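Local coordinates for protein beta-1,4-exocellulase (Thermobifida fusca, PDB 4B4H) that probably hydrolyses the beta-1,4-glycosidic bonds of cellulose as a family 6 cellobiohydrolase, of which this chain is the catalytic domain, at residues S224-L237 and N257-L269. Sequence-based numbering, arbitrary orientation.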
loop_
_atom_site.group_PDB
_atom_site.type_symbol
_atom_site.label_atom_id
_atom_site.label_comp_id
_atom_site.label_asym_id
_atom_site.label_seq_id
_atom_site.Cartn_x
_atom_site.Cartn_y
_atom_site.Cartn_z
ATOM N N SER A 224 5.079 -2.591 -2.376
ATOM C CA SER A 224 3.910 -2.777 -3.235
ATOM C C SER A 224 2.679 -3.285 -2.500
ATOM O O SER A 224 2.768 -3.873 -1.381
ATOM C CB SER A 224 4.210 -3.733 -4.399
ATOM O OG SER A 224 3.867 -5.077 -4.086
ATOM N N ASN A 225 1.538 -3.054 -3.161
ATOM C CA ASN A 225 0.229 -3.560 -2.757
ATOM C C ASN A 225 -0.345 -2.877 -1.513
ATOM O O ASN A 225 -1.267 -3.409 -0.899
ATOM C CB ASN A 225 0.286 -5.083 -2.525
ATOM C CG ASN A 225 -1.020 -5.763 -2.809
ATOM O OD1 ASN A 225 -1.804 -5.299 -3.632
ATOM N ND2 ASN A 225 -1.264 -6.892 -2.132
ATOM N N THR A 226 0.195 -1.705 -1.149
ATOM C CA THR A 226 -0.131 -1.102 0.159
ATOM C C THR A 226 -1.611 -0.773 0.208
ATOM O O THR A 226 -2.126 -0.081 -0.678
ATOM C CB THR A 226 0.673 0.173 0.470
ATOM O OG1 THR A 226 2.052 -0.053 0.204
ATOM C CG2 THR A 226 0.504 0.513 1.937
ATOM N N ALA A 227 -2.283 -1.282 1.238
ATOM C CA ALA A 227 -3.737 -1.143 1.398
ATOM C C ALA A 227 -4.561 -1.708 0.232
ATOM O O ALA A 227 -5.770 -1.413 0.119
ATOM C CB ALA A 227 -4.117 0.313 1.657
ATOM N N ASN A 228 -3.930 -2.521 -0.619
ATOM C CA ASN A 228 -4.623 -3.077 -1.790
ATOM C C ASN A 228 -4.842 -4.584 -1.641
ATOM O O ASN A 228 -4.794 -5.130 -0.533
ATOM C CB ASN A 228 -3.878 -2.728 -3.111
ATOM C CG ASN A 228 -4.812 -2.550 -4.317
ATOM O OD1 ASN A 228 -5.337 -3.517 -4.865
ATOM N ND2 ASN A 228 -4.966 -1.298 -4.767
ATOM N N TYR A 229 -5.144 -5.231 -2.753
ATOM C CA TYR A 229 -5.711 -6.584 -2.692
ATOM C C TYR A 229 -5.101 -7.544 -3.722
ATOM O O TYR A 229 -5.548 -8.682 -3.838
ATOM C CB TYR A 229 -7.236 -6.526 -2.891
ATOM C CG TYR A 229 -8.001 -5.672 -1.890
ATOM C CD1 TYR A 229 -8.234 -4.303 -2.122
ATOM C CD2 TYR A 229 -8.526 -6.227 -0.723
ATOM C CE1 TYR A 229 -8.935 -3.522 -1.211
ATOM C CE2 TYR A 229 -9.223 -5.445 0.184
ATOM C CZ TYR A 229 -9.450 -4.095 -0.076
ATOM O OH TYR A 229 -10.162 -3.355 0.839
ATOM N N SER A 230 -4.083 -7.094 -4.453
ATOM C CA SER A 230 -3.463 -7.873 -5.521
ATOM C C SER A 230 -2.752 -9.074 -4.916
ATOM O O SER A 230 -2.246 -8.985 -3.794
ATOM C CB SER A 230 -2.526 -7.016 -6.377
ATOM O OG SER A 230 -3.283 -6.280 -7.340
ATOM N N ALA A 231 -2.792 -10.200 -5.618
ATOM C CA ALA A 231 -2.281 -11.465 -5.108
ATOM C C ALA A 231 -0.756 -11.458 -5.034
ATOM O O ALA A 231 -0.109 -10.954 -5.947
ATOM C CB ALA A 231 -2.775 -12.618 -5.975
ATOM N N THR A 232 -0.194 -12.022 -3.952
ATOM C CA THR A 232 1.261 -12.190 -3.830
ATOM C C THR A 232 1.767 -13.112 -4.941
ATOM O O THR A 232 2.608 -12.704 -5.756
ATOM C CB THR A 232 1.662 -12.760 -2.463
ATOM O OG1 THR A 232 1.177 -11.914 -1.423
ATOM C CG2 THR A 232 3.163 -12.820 -2.362
ATOM N N VAL A 233 1.247 -14.345 -4.949
ATOM C CA VAL A 233 1.414 -15.271 -6.078
ATOM C C VAL A 233 0.018 -15.746 -6.510
ATOM O O VAL A 233 -0.844 -15.948 -5.672
ATOM C CB VAL A 233 2.310 -16.491 -5.730
ATOM C CG1 VAL A 233 2.473 -17.399 -6.944
ATOM C CG2 VAL A 233 3.678 -16.053 -5.200
ATOM N N GLU A 234 -0.209 -15.865 -7.816
ATOM C CA GLU A 234 -1.385 -16.571 -8.321
ATOM C C GLU A 234 -0.985 -18.030 -8.553
ATOM O O GLU A 234 -0.257 -18.318 -9.496
ATOM C CB GLU A 234 -1.896 -15.933 -9.613
ATOM C CG GLU A 234 -2.667 -14.630 -9.407
ATOM C CD GLU A 234 -4.120 -14.831 -9.003
ATOM O OE1 GLU A 234 -4.551 -15.983 -8.758
ATOM O OE2 GLU A 234 -4.847 -13.814 -8.929
ATOM N N PRO A 235 -1.466 -18.954 -7.692
ATOM C CA PRO A 235 -0.997 -20.340 -7.743
ATOM C C PRO A 235 -1.343 -21.065 -9.046
ATOM O O PRO A 235 -0.561 -21.902 -9.505
ATOM C CB PRO A 235 -1.702 -21.002 -6.548
ATOM C CG PRO A 235 -2.104 -19.881 -5.658
ATOM C CD PRO A 235 -2.434 -18.757 -6.600
ATOM N N TYR A 236 -2.481 -20.722 -9.651
ATOM C CA TYR A 236 -3.021 -21.495 -10.769
ATOM C C TYR A 236 -2.929 -20.759 -12.105
ATOM O O TYR A 236 -3.422 -21.238 -13.133
ATOM C CB TYR A 236 -4.460 -21.940 -10.451
ATOM C CG TYR A 236 -4.587 -22.525 -9.055
ATOM C CD1 TYR A 236 -3.790 -23.602 -8.655
ATOM C CD2 TYR A 236 -5.481 -21.991 -8.124
ATOM C CE1 TYR A 236 -3.879 -24.127 -7.377
ATOM C CE2 TYR A 236 -5.580 -22.515 -6.840
ATOM C CZ TYR A 236 -4.773 -23.590 -6.471
ATOM O OH TYR A 236 -4.851 -24.129 -5.199
ATOM N N LEU A 237 -2.274 -19.602 -12.091
ATOM C CA LEU A 237 -2.162 -18.785 -13.282
ATOM C C LEU A 237 -0.703 -18.565 -13.657
ATOM O O LEU A 237 0.121 -18.192 -12.815
ATOM C CB LEU A 237 -2.868 -17.449 -13.059
ATOM C CG LEU A 237 -3.877 -16.951 -14.095
ATOM C CD1 LEU A 237 -4.849 -18.046 -14.506
ATOM C CD2 LEU A 237 -4.636 -15.772 -13.514
ATOM N N ASN A 257 -0.941 -7.227 -19.242
ATOM C CA ASN A 257 -0.023 -6.917 -18.170
ATOM C C ASN A 257 1.121 -7.916 -18.235
ATOM O O ASN A 257 0.927 -9.072 -18.622
ATOM C CB ASN A 257 -0.751 -7.048 -16.833
ATOM C CG ASN A 257 -0.122 -6.220 -15.734
ATOM O OD1 ASN A 257 1.088 -6.295 -15.490
ATOM N ND2 ASN A 257 -0.947 -5.450 -15.039
ATOM N N GLN A 258 2.312 -7.473 -17.869
ATOM C CA GLN A 258 3.461 -8.386 -17.794
ATOM C C GLN A 258 3.386 -9.346 -16.614
ATOM O O GLN A 258 4.128 -10.340 -16.570
ATOM C CB GLN A 258 4.762 -7.597 -17.720
ATOM C CG GLN A 258 5.045 -6.784 -18.961
ATOM C CD GLN A 258 6.297 -5.961 -18.837
ATOM O OE1 GLN A 258 7.289 -6.236 -19.509
ATOM N NE2 GLN A 258 6.260 -4.932 -17.989
ATOM N N TYR A 259 2.521 -9.026 -15.653
ATOM C CA TYR A 259 2.432 -9.759 -14.393
ATOM C C TYR A 259 0.985 -10.062 -14.049
ATOM O O TYR A 259 0.085 -9.293 -14.401
ATOM C CB TYR A 259 3.092 -8.952 -13.259
ATOM C CG TYR A 259 4.416 -8.352 -13.676
ATOM C CD1 TYR A 259 5.569 -9.138 -13.707
ATOM C CD2 TYR A 259 4.513 -7.020 -14.082
ATOM C CE1 TYR A 259 6.785 -8.613 -14.106
ATOM C CE2 TYR A 259 5.727 -6.479 -14.484
ATOM C CZ TYR A 259 6.863 -7.283 -14.505
ATOM O OH TYR A 259 8.061 -6.743 -14.926
ATOM N N VAL A 260 0.787 -11.180 -13.354
ATOM C CA VAL A 260 -0.496 -11.567 -12.760
ATOM C C VAL A 260 -0.486 -11.542 -11.216
ATOM O O VAL A 260 -1.483 -11.875 -10.571
ATOM C CB VAL A 260 -0.945 -12.979 -13.224
ATOM C CG1 VAL A 260 -1.002 -13.054 -14.739
ATOM C CG2 VAL A 260 -0.021 -14.067 -12.679
ATOM N N ASP A 261 0.650 -11.168 -10.633
ATOM C CA ASP A 261 0.786 -11.125 -9.170
ATOM C C ASP A 261 1.875 -10.152 -8.714
ATOM O O ASP A 261 2.655 -9.655 -9.520
ATOM C CB ASP A 261 0.967 -12.539 -8.585
ATOM C CG ASP A 261 2.179 -13.273 -9.137
ATOM O OD1 ASP A 261 3.248 -12.654 -9.341
ATOM O OD2 ASP A 261 2.056 -14.496 -9.344
ATOM N N GLU A 262 1.927 -9.897 -7.410
ATOM C CA GLU A 262 2.818 -8.881 -6.852
ATOM C C GLU A 262 4.270 -9.329 -6.757
ATOM O O GLU A 262 5.190 -8.527 -6.938
ATOM C CB GLU A 262 2.326 -8.441 -5.468
ATOM C CG GLU A 262 1.052 -7.606 -5.487
ATOM C CD GLU A 262 1.230 -6.314 -6.264
ATOM O OE1 GLU A 262 1.915 -5.407 -5.776
ATOM O OE2 GLU A 262 0.712 -6.211 -7.393
ATOM N N LEU A 263 4.482 -10.606 -6.470
ATOM C CA LEU A 263 5.836 -11.068 -6.270
ATOM C C LEU A 263 6.663 -10.992 -7.552
ATOM O O LEU A 263 7.789 -10.474 -7.535
ATOM C CB LEU A 263 5.863 -12.471 -5.669
ATOM C CG LEU A 263 7.274 -12.996 -5.388
ATOM C CD1 LEU A 263 8.021 -12.166 -4.362
ATOM C CD2 LEU A 263 7.229 -14.450 -4.944
ATOM N N SER A 264 6.108 -11.491 -8.660
ATOM C CA SER A 264 6.800 -11.394 -9.939
ATOM C C SER A 264 7.139 -9.943 -10.228
ATOM O O SER A 264 8.241 -9.625 -10.652
ATOM C CB SER A 264 5.938 -11.954 -11.066
ATOM O OG SER A 264 4.706 -11.260 -11.149
ATOM N N PHE A 265 6.162 -9.075 -9.972
ATOM C CA PHE A 265 6.263 -7.645 -10.203
ATOM C C PHE A 265 7.391 -6.975 -9.405
ATOM O O PHE A 265 8.304 -6.387 -9.994
ATOM C CB PHE A 265 4.894 -6.995 -9.942
ATOM C CG PHE A 265 4.918 -5.484 -9.877
ATOM C CD1 PHE A 265 5.205 -4.717 -11.002
ATOM C CD2 PHE A 265 4.649 -4.834 -8.676
ATOM C CE1 PHE A 265 5.198 -3.331 -10.930
ATOM C CE2 PHE A 265 4.653 -3.453 -8.595
ATOM C CZ PHE A 265 4.934 -2.701 -9.720
ATOM N N VAL A 266 7.335 -7.037 -8.076
ATOM C CA VAL A 266 8.400 -6.390 -7.269
ATOM C C VAL A 266 9.807 -6.956 -7.527
ATOM O O VAL A 266 10.792 -6.232 -7.403
ATOM C CB VAL A 266 8.104 -6.330 -5.741
ATOM C CG1 VAL A 266 6.801 -5.579 -5.492
ATOM C CG2 VAL A 266 8.078 -7.719 -5.116
ATOM N N GLN A 267 9.897 -8.226 -7.913
ATOM C CA GLN A 267 11.217 -8.785 -8.237
ATOM C C GLN A 267 11.802 -8.172 -9.505
ATOM O O GLN A 267 12.972 -7.792 -9.525
ATOM C CB GLN A 267 11.215 -10.308 -8.284
ATOM C CG GLN A 267 11.091 -10.946 -6.910
ATOM C CD GLN A 267 11.037 -12.458 -6.988
ATOM O OE1 GLN A 267 10.545 -13.016 -7.974
ATOM N NE2 GLN A 267 11.554 -13.126 -5.972
ATOM N N ASP A 268 10.978 -8.057 -10.543
ATOM C CA ASP A 268 11.390 -7.355 -11.764
ATOM C C ASP A 268 11.658 -5.875 -11.503
ATOM O O ASP A 268 12.672 -5.352 -11.938
ATOM C CB ASP A 268 10.347 -7.528 -12.874
ATOM C CG ASP A 268 10.555 -8.807 -13.680
ATOM O OD1 ASP A 268 11.430 -9.626 -13.322
ATOM O OD2 ASP A 268 9.852 -9.002 -14.688
ATOM N N LEU A 269 10.766 -5.219 -10.761
ATOM C CA LEU A 269 10.928 -3.807 -10.426
ATOM C C LEU A 269 12.248 -3.570 -9.686
ATOM O O LEU A 269 12.970 -2.617 -9.999
ATOM C CB LEU A 269 9.725 -3.304 -9.620
ATOM C CG LEU A 269 9.557 -1.808 -9.349
ATOM C CD1 LEU A 269 9.108 -1.040 -10.585
ATOM C CD2 LEU A 269 8.576 -1.616 -8.204
HETATM O O HOH W 1 -4.258 -11.586 -10.559
HETATM O O HOH W 2 2.260 -17.094 -10.980
#
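E262 reaches from the first turn of helix 262-276 to S224, N225 and S230. Its CB lies 3.5 Å from A231 O. CG touches both S230 CB (3.7 Å) and the side-chain amide of N225. The chain then bends at chi2, and the carboxylate stacks on that amide, the two planes 30° apart. OE1 accepts from S224 OG at 2.6 Å, on its anti side. OE2 faces S230 CB and is bonded by the backbone N of H189. Each carboxylate oxygen of this buried acid thus has a donor. S224 is tightly packed here, its CB only 3.4 Å from V266 CG1.

Backbone bonds also tie the helix start to the loop. E262 N donates to A231 O and L263 N to T232 O. In the distorted beta/alpha barrel of the family 6 catalytic domain this loop follows strand 221-224 and lies at the predicted substrate site. It carries N228, a predicted substrate ligand, and its S230 OG is hydrogen-bonded to H188, another.

D261 is the N-cap of the helix. CG stands between the backbone N and the carbonyl carbon (chi1 59°), and from there OD1 caps the helix while OD2 meets the loop. OD1 accepts from S264 N and S264 OG, which arrive from opposite faces. OD2 takes E234 N at 3.1 Å in a fairly straight bond (164°). An alanine here would lose both grips, and is likely to leave S264 N uncapped and E234 N without its acceptor.

Just before the N-cap, V260 CG2 packs against E234 CB at 4.0 Å. Water 1 bridges V260 O and E234 OE2, while E234 OE1 accepts from I317 N. On the more exposed flank, V233 CG2 lies alongside L263 CD2 at 3.9 Å.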